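Beta-glycosidase (Bacteroides caccae, PDB 6T2R) probably hydrolyses beta-linked glycans as a family 16 glycoside hydrolase, consistent with an endo-acting O-glycanase that initiates mucin breakdown in the human gut. Local coordinates at residues His25-Phe37 / Glu252-Lys264. Numbering follows the deposited sequence.
Sequences HTPKWELVWEDNF and EMEVDWVRHYQWK. With SO4 (sulfate ion), chain B.
Strand 29-35 runs antiparallel to the C-terminal strand 252-263, paired from Trp29-Trp263 to Asp35-Val258 and shifted by one residue at a classic beta bulge, where Val32 and Trp33 both face His260. At the bulge His260 O accepts a bond from Val32 N (3.0 Å) and a weak one from Trp33 N. The pairing continues to the chain end: Lys264 O receives Lys28 N, and His25 NE2 donates a hydrogen bond to the terminal carboxylate at Lys264 OXT (2.9 Å), its ND1 bonded to Ser23 O. Trp263, its CG swung opposite the backbone N (chi1 -175°), lays one indole face against the Pro27-Lys28 backbone and turns its six-membered edge onto the face of Trp29, a T-shaped pair with planes at 81°. Leu31 CD1 sits over one face of Tyr261, 4.0 Å from the ring centroid. Beyond the bulge, Phe37 CE2 packs on Val255 CG1 (3.5 Å), and a long salt bridge joins Glu34 OE1 to Arg259 NE. Val32 CG2 lies beside His260, whose NE2 donates to O1 of a sulfate probably from the crystallisation liquor (2.6 Å); Gln262 NE2 donates to sulfate O4 and His106 O. Strands 74-81 and 108-116 also pair with the last strand, as befits family 16's antiparallel beta-jelly-roll sandwich.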
loop_
_atom_site.group_PDB
_atom_site.type_symbol
_atom_site.label_atom_id
_atom_site.label_comp_id
_atom_site.label_asym_id
_atom_site.label_seq_id
_atom_site.Cartn_x
_atom_site.Cartn_y
_atom_site.Cartn_z
ATOM N N HIS A 25 26.646 15.680 11.931
ATOM C CA HIS A 25 25.383 16.434 11.777
ATOM C C HIS A 25 24.387 15.826 12.763
ATOM O O HIS A 25 24.617 14.715 13.271
ATOM C CB HIS A 25 24.928 16.409 10.300
ATOM C CG HIS A 25 24.753 15.015 9.769
ATOM N ND1 HIS A 25 25.833 14.171 9.511
ATOM C CD2 HIS A 25 23.640 14.289 9.499
ATOM C CE1 HIS A 25 25.395 12.997 9.090
ATOM N NE2 HIS A 25 24.055 13.043 9.081
ATOM N N THR A 26 23.346 16.577 13.073
ATOM C CA THR A 26 22.136 16.059 13.736
ATOM C C THR A 26 21.442 15.163 12.708
ATOM O O THR A 26 21.249 15.520 11.552
ATOM C CB THR A 26 21.355 17.252 14.286
ATOM O OG1 THR A 26 21.210 18.113 13.164
ATOM C CG2 THR A 26 22.091 18.002 15.377
ATOM N N PRO A 27 21.131 13.903 13.049
ATOM C CA PRO A 27 20.383 13.058 12.120
ATOM C C PRO A 27 19.044 13.721 11.754
ATOM O O PRO A 27 18.522 14.505 12.524
ATOM C CB PRO A 27 20.204 11.735 12.883
ATOM C CG PRO A 27 21.278 11.758 13.966
ATOM C CD PRO A 27 21.545 13.218 14.281
ATOM N N LYS A 28 18.510 13.403 10.576
ATOM C CA LYS A 28 17.179 13.890 10.141
ATOM C C LYS A 28 16.599 12.952 9.072
ATOM O O LYS A 28 17.275 12.012 8.670
ATOM C CB LYS A 28 17.303 15.306 9.589
ATOM C CG LYS A 28 18.152 15.438 8.337
ATOM C CD LYS A 28 18.271 16.898 7.865
ATOM C CE LYS A 28 19.235 17.072 6.704
ATOM N NZ LYS A 28 19.003 18.317 5.929
ATOM N N TRP A 29 15.360 13.188 8.664
ATOM C CA TRP A 29 14.735 12.457 7.533
ATOM C C TRP A 29 15.488 12.862 6.263
ATOM O O TRP A 29 15.573 14.063 6.031
ATOM C CB TRP A 29 13.238 12.768 7.469
ATOM C CG TRP A 29 12.439 12.116 8.562
ATOM C CD1 TRP A 29 11.733 12.741 9.544
ATOM C CD2 TRP A 29 12.235 10.708 8.761
ATOM N NE1 TRP A 29 11.125 11.821 10.349
ATOM C CE2 TRP A 29 11.416 10.568 9.900
ATOM C CE3 TRP A 29 12.704 9.558 8.129
ATOM C CZ2 TRP A 29 11.038 9.330 10.403
ATOM C CZ3 TRP A 29 12.340 8.333 8.637
ATOM C CH2 TRP A 29 11.510 8.222 9.749
ATOM N N GLU A 30 16.121 11.910 5.581
ATOM C CA GLU A 30 16.838 12.121 4.300
ATOM C C GLU A 30 16.067 11.383 3.195
ATOM O O GLU A 30 15.797 10.160 3.372
ATOM C CB GLU A 30 18.287 11.619 4.383
ATOM C CG GLU A 30 19.188 12.360 5.369
ATOM C CD GLU A 30 19.564 13.805 5.063
ATOM O OE1 GLU A 30 20.369 14.408 5.852
ATOM O OE2 GLU A 30 19.015 14.351 4.090
ATOM N N LEU A 31 15.705 12.074 2.110
ATOM C CA LEU A 31 15.062 11.451 0.918
ATOM C C LEU A 31 16.112 10.590 0.216
ATOM O O LEU A 31 17.097 11.144 -0.229
ATOM C CB LEU A 31 14.492 12.529 -0.017
ATOM C CG LEU A 31 13.724 11.986 -1.229
ATOM C CD1 LEU A 31 12.427 11.310 -0.806
ATOM C CD2 LEU A 31 13.417 13.092 -2.213
ATOM N N VAL A 32 15.956 9.268 0.235
ATOM C CA VAL A 32 16.912 8.287 -0.373
ATOM C C VAL A 32 16.357 7.848 -1.745
ATOM O O VAL A 32 17.158 7.412 -2.572
ATOM C CB VAL A 32 17.176 7.057 0.527
ATOM C CG1 VAL A 32 17.872 7.444 1.834
ATOM C CG2 VAL A 32 15.899 6.229 0.800
ATOM N N TRP A 33 15.042 7.971 -1.993
ATOM C CA TRP A 33 14.419 7.552 -3.274
ATOM C C TRP A 33 13.034 8.179 -3.433
ATOM O O TRP A 33 12.325 8.343 -2.420
ATOM C CB TRP A 33 14.371 6.027 -3.339
ATOM C CG TRP A 33 13.765 5.532 -4.610
ATOM C CD1 TRP A 33 14.396 5.364 -5.811
ATOM C CD2 TRP A 33 12.389 5.195 -4.841
ATOM N NE1 TRP A 33 13.507 4.927 -6.769
ATOM C CE2 TRP A 33 12.265 4.825 -6.206
ATOM C CE3 TRP A 33 11.247 5.188 -4.046
ATOM C CZ2 TRP A 33 11.063 4.394 -6.758
ATOM C CZ3 TRP A 33 10.065 4.758 -4.590
ATOM C CH2 TRP A 33 9.965 4.377 -5.928
ATOM N N GLU A 34 12.689 8.556 -4.664
ATOM C CA GLU A 34 11.343 9.031 -4.994
ATOM C C GLU A 34 10.954 8.587 -6.410
ATOM O O GLU A 34 11.809 8.350 -7.250
ATOM C CB GLU A 34 11.269 10.546 -4.791
ATOM C CG GLU A 34 11.933 11.370 -5.888
ATOM C CD GLU A 34 11.902 12.865 -5.621
ATOM O OE1 GLU A 34 10.909 13.365 -5.060
ATOM O OE2 GLU A 34 12.896 13.507 -5.927
ATOM N N ASP A 35 9.658 8.521 -6.646
ATOM C CA ASP A 35 9.087 8.426 -8.002
ATOM C C ASP A 35 7.981 9.483 -8.133
ATOM O O ASP A 35 7.012 9.403 -7.362
ATOM C CB ASP A 35 8.608 7.003 -8.246
ATOM C CG ASP A 35 8.325 6.755 -9.708
ATOM O OD1 ASP A 35 8.148 7.761 -10.407
ATOM O OD2 ASP A 35 8.289 5.554 -10.120
ATOM N N ASN A 36 8.121 10.420 -9.085
ATOM C CA ASN A 36 7.120 11.482 -9.380
ATOM C C ASN A 36 6.252 11.124 -10.580
ATOM O O ASN A 36 5.477 12.014 -11.013
ATOM C CB ASN A 36 7.769 12.838 -9.624
ATOM C CG ASN A 36 8.167 13.446 -8.303
ATOM O OD1 ASN A 36 7.327 13.637 -7.424
ATOM N ND2 ASN A 36 9.454 13.677 -8.142
ATOM N N PHE A 37 6.363 9.889 -11.082
ATOM C CA PHE A 37 5.552 9.384 -12.228
ATOM C C PHE A 37 5.658 10.358 -13.425
ATOM O O PHE A 37 4.649 10.802 -13.971
ATOM C CB PHE A 37 4.125 9.141 -11.729
ATOM C CG PHE A 37 4.072 8.096 -10.645
ATOM C CD1 PHE A 37 4.517 6.812 -10.882
ATOM C CD2 PHE A 37 3.626 8.416 -9.373
ATOM C CE1 PHE A 37 4.518 5.865 -9.868
ATOM C CE2 PHE A 37 3.608 7.466 -8.368
ATOM C CZ PHE A 37 4.062 6.190 -8.612
ATOM N N GLU A 252 -11.226 5.791 -10.504
ATOM C CA GLU A 252 -9.753 5.956 -10.503
ATOM C C GLU A 252 -9.227 6.275 -9.103
ATOM O O GLU A 252 -9.994 6.738 -8.247
ATOM C CB GLU A 252 -9.263 7.135 -11.338
ATOM C CG GLU A 252 -10.152 7.515 -12.465
ATOM C CD GLU A 252 -9.505 8.600 -13.292
ATOM O OE1 GLU A 252 -9.446 8.426 -14.504
ATOM O OE2 GLU A 252 -8.976 9.545 -12.705
ATOM N N MET A 253 -7.951 5.974 -8.907
ATOM C CA MET A 253 -7.101 6.572 -7.853
ATOM C C MET A 253 -5.971 7.225 -8.624
ATOM O O MET A 253 -5.573 6.664 -9.659
ATOM C CB MET A 253 -6.537 5.558 -6.860
ATOM C CG MET A 253 -5.797 4.401 -7.504
ATOM S SD MET A 253 -5.166 3.166 -6.310
ATOM C CE MET A 253 -4.726 4.266 -4.951
ATOM N N GLU A 254 -5.570 8.406 -8.186
ATOM C CA GLU A 254 -4.483 9.199 -8.815
ATOM C C GLU A 254 -3.331 9.250 -7.831
ATOM O O GLU A 254 -3.557 9.608 -6.655
ATOM C CB GLU A 254 -4.952 10.623 -9.115
ATOM C CG GLU A 254 -6.389 10.674 -9.578
ATOM C CD GLU A 254 -6.932 12.075 -9.718
ATOM O OE1 GLU A 254 -6.356 12.834 -10.518
ATOM O OE2 GLU A 254 -7.950 12.381 -9.033
ATOM N N VAL A 255 -2.146 8.938 -8.317
ATOM C CA VAL A 255 -0.932 8.940 -7.475
ATOM C C VAL A 255 0.044 9.982 -8.017
ATOM O O VAL A 255 0.570 9.819 -9.142
ATOM C CB VAL A 255 -0.327 7.538 -7.412
ATOM C CG1 VAL A 255 0.764 7.457 -6.366
ATOM C CG2 VAL A 255 -1.411 6.495 -7.164
ATOM N N ASP A 256 0.287 10.985 -7.184
ATOM C CA ASP A 256 1.242 12.087 -7.429
ATOM C C ASP A 256 2.671 11.571 -7.276
ATOM O O ASP A 256 3.497 11.860 -8.185
ATOM C CB ASP A 256 0.918 13.236 -6.479
ATOM C CG ASP A 256 1.603 14.546 -6.805
ATOM O OD1 ASP A 256 2.214 14.646 -7.888
ATOM O OD2 ASP A 256 1.526 15.437 -5.951
ATOM N N TRP A 257 2.987 10.873 -6.168
ATOM C CA TRP A 257 4.386 10.410 -5.915
ATOM C C TRP A 257 4.477 9.366 -4.803
ATOM O O TRP A 257 3.549 9.223 -3.983
ATOM C CB TRP A 257 5.382 11.570 -5.626
ATOM C CG TRP A 257 4.955 12.601 -4.610
ATOM C CD1 TRP A 257 4.575 13.890 -4.885
ATOM C CD2 TRP A 257 4.908 12.491 -3.167
ATOM N NE1 TRP A 257 4.249 14.552 -3.731
ATOM C CE2 TRP A 257 4.464 13.734 -2.664
ATOM C CE3 TRP A 257 5.160 11.462 -2.248
ATOM C CZ2 TRP A 257 4.271 13.974 -1.304
ATOM C CZ3 TRP A 257 4.953 11.692 -0.903
ATOM C CH2 TRP A 257 4.550 12.938 -0.434
ATOM N N VAL A 258 5.636 8.709 -4.773
ATOM C CA VAL A 258 6.091 7.847 -3.660
ATOM C C VAL A 258 7.397 8.435 -3.190
ATOM O O VAL A 258 8.251 8.673 -4.059
ATOM C CB VAL A 258 6.300 6.394 -4.100
ATOM C CG1 VAL A 258 6.737 5.524 -2.933
ATOM C CG2 VAL A 258 5.050 5.838 -4.757
ATOM N N ARG A 259 7.554 8.603 -1.876
ATOM C CA ARG A 259 8.847 9.066 -1.300
ATOM C C ARG A 259 9.271 8.113 -0.198
ATOM O O ARG A 259 8.431 7.640 0.557
ATOM C CB ARG A 259 8.801 10.516 -0.807
ATOM C CG ARG A 259 8.703 11.526 -1.945
ATOM C CD ARG A 259 8.208 12.852 -1.395
ATOM N NE ARG A 259 8.137 13.882 -2.415
ATOM C CZ ARG A 259 7.640 15.079 -2.198
ATOM N NH1 ARG A 259 7.211 15.417 -0.999
ATOM N NH2 ARG A 259 7.576 15.948 -3.170
ATOM N N HIS A 260 10.567 7.837 -0.181
ATOM C CA HIS A 260 11.218 6.956 0.796
ATOM C C HIS A 260 12.288 7.781 1.483
ATOM O O HIS A 260 13.134 8.327 0.785
ATOM C CB HIS A 260 11.724 5.704 0.081
ATOM C CG HIS A 260 12.270 4.687 1.001
ATOM N ND1 HIS A 260 11.720 4.465 2.209
ATOM C CD2 HIS A 260 13.321 3.854 0.874
ATOM C CE1 HIS A 260 12.386 3.506 2.812
ATOM N NE2 HIS A 260 13.391 3.121 2.009
ATOM N N TYR A 261 12.190 7.908 2.804
ATOM C CA TYR A 261 13.190 8.588 3.652
ATOM C C TYR A 261 13.861 7.577 4.589
ATOM O O TYR A 261 13.257 6.509 4.921
ATOM C CB TYR A 261 12.501 9.687 4.448
ATOM C CG TYR A 261 11.816 10.765 3.646
ATOM C CD1 TYR A 261 10.512 10.632 3.180
ATOM C CD2 TYR A 261 12.462 11.973 3.426
ATOM C CE1 TYR A 261 9.878 11.656 2.486
ATOM C CE2 TYR A 261 11.849 13.000 2.721
ATOM C CZ TYR A 261 10.554 12.851 2.258
ATOM O OH TYR A 261 9.989 13.914 1.611
ATOM N N GLN A 262 15.059 7.936 5.050
ATOM C CA GLN A 262 15.754 7.250 6.160
ATOM C C GLN A 262 16.157 8.308 7.186
ATOM O O GLN A 262 16.545 9.418 6.781
ATOM C CB GLN A 262 16.994 6.505 5.669
ATOM C CG GLN A 262 16.702 5.333 4.764
ATOM C CD GLN A 262 16.085 4.172 5.493
ATOM O OE1 GLN A 262 15.803 4.256 6.689
ATOM N NE2 GLN A 262 15.817 3.114 4.742
ATOM N N TRP A 263 15.999 8.005 8.468
ATOM C CA TRP A 263 16.519 8.849 9.571
ATOM C C TRP A 263 18.030 8.647 9.677
ATOM O O TRP A 263 18.430 7.541 10.085
ATOM C CB TRP A 263 15.846 8.480 10.886
ATOM C CG TRP A 263 16.260 9.395 11.982
ATOM C CD1 TRP A 263 17.246 9.189 12.896
ATOM C CD2 TRP A 263 15.695 10.666 12.277
ATOM N NE1 TRP A 263 17.320 10.260 13.745
ATOM C CE2 TRP A 263 16.400 11.187 13.372
ATOM C CE3 TRP A 263 14.674 11.427 11.721
ATOM C CZ2 TRP A 263 16.106 12.424 13.925
ATOM C CZ3 TRP A 263 14.380 12.652 12.270
ATOM C CH2 TRP A 263 15.077 13.134 13.368
ATOM N N LYS A 264 18.836 9.634 9.290
ATOM C CA LYS A 264 20.323 9.507 9.384
ATOM C C LYS A 264 20.962 10.885 9.269
ATOM O O LYS A 264 20.288 11.933 9.261
ATOM C CB LYS A 264 20.858 8.592 8.285
ATOM C CG LYS A 264 20.606 9.134 6.881
ATOM C CD LYS A 264 21.163 8.266 5.780
ATOM C CE LYS A 264 21.035 8.951 4.441
ATOM N NZ LYS A 264 21.236 7.971 3.355
ATOM O OXT LYS A 264 22.172 10.872 9.184
HETATM S S SO4 B . 16.532 1.824 1.152
HETATM O O1 SO4 B . 15.235 1.369 1.651
HETATM O O2 SO4 B . 16.347 2.565 -0.083
HETATM O O3 SO4 B . 17.349 0.681 0.896
HETATM O O4 SO4 B . 17.138 2.695 2.128
#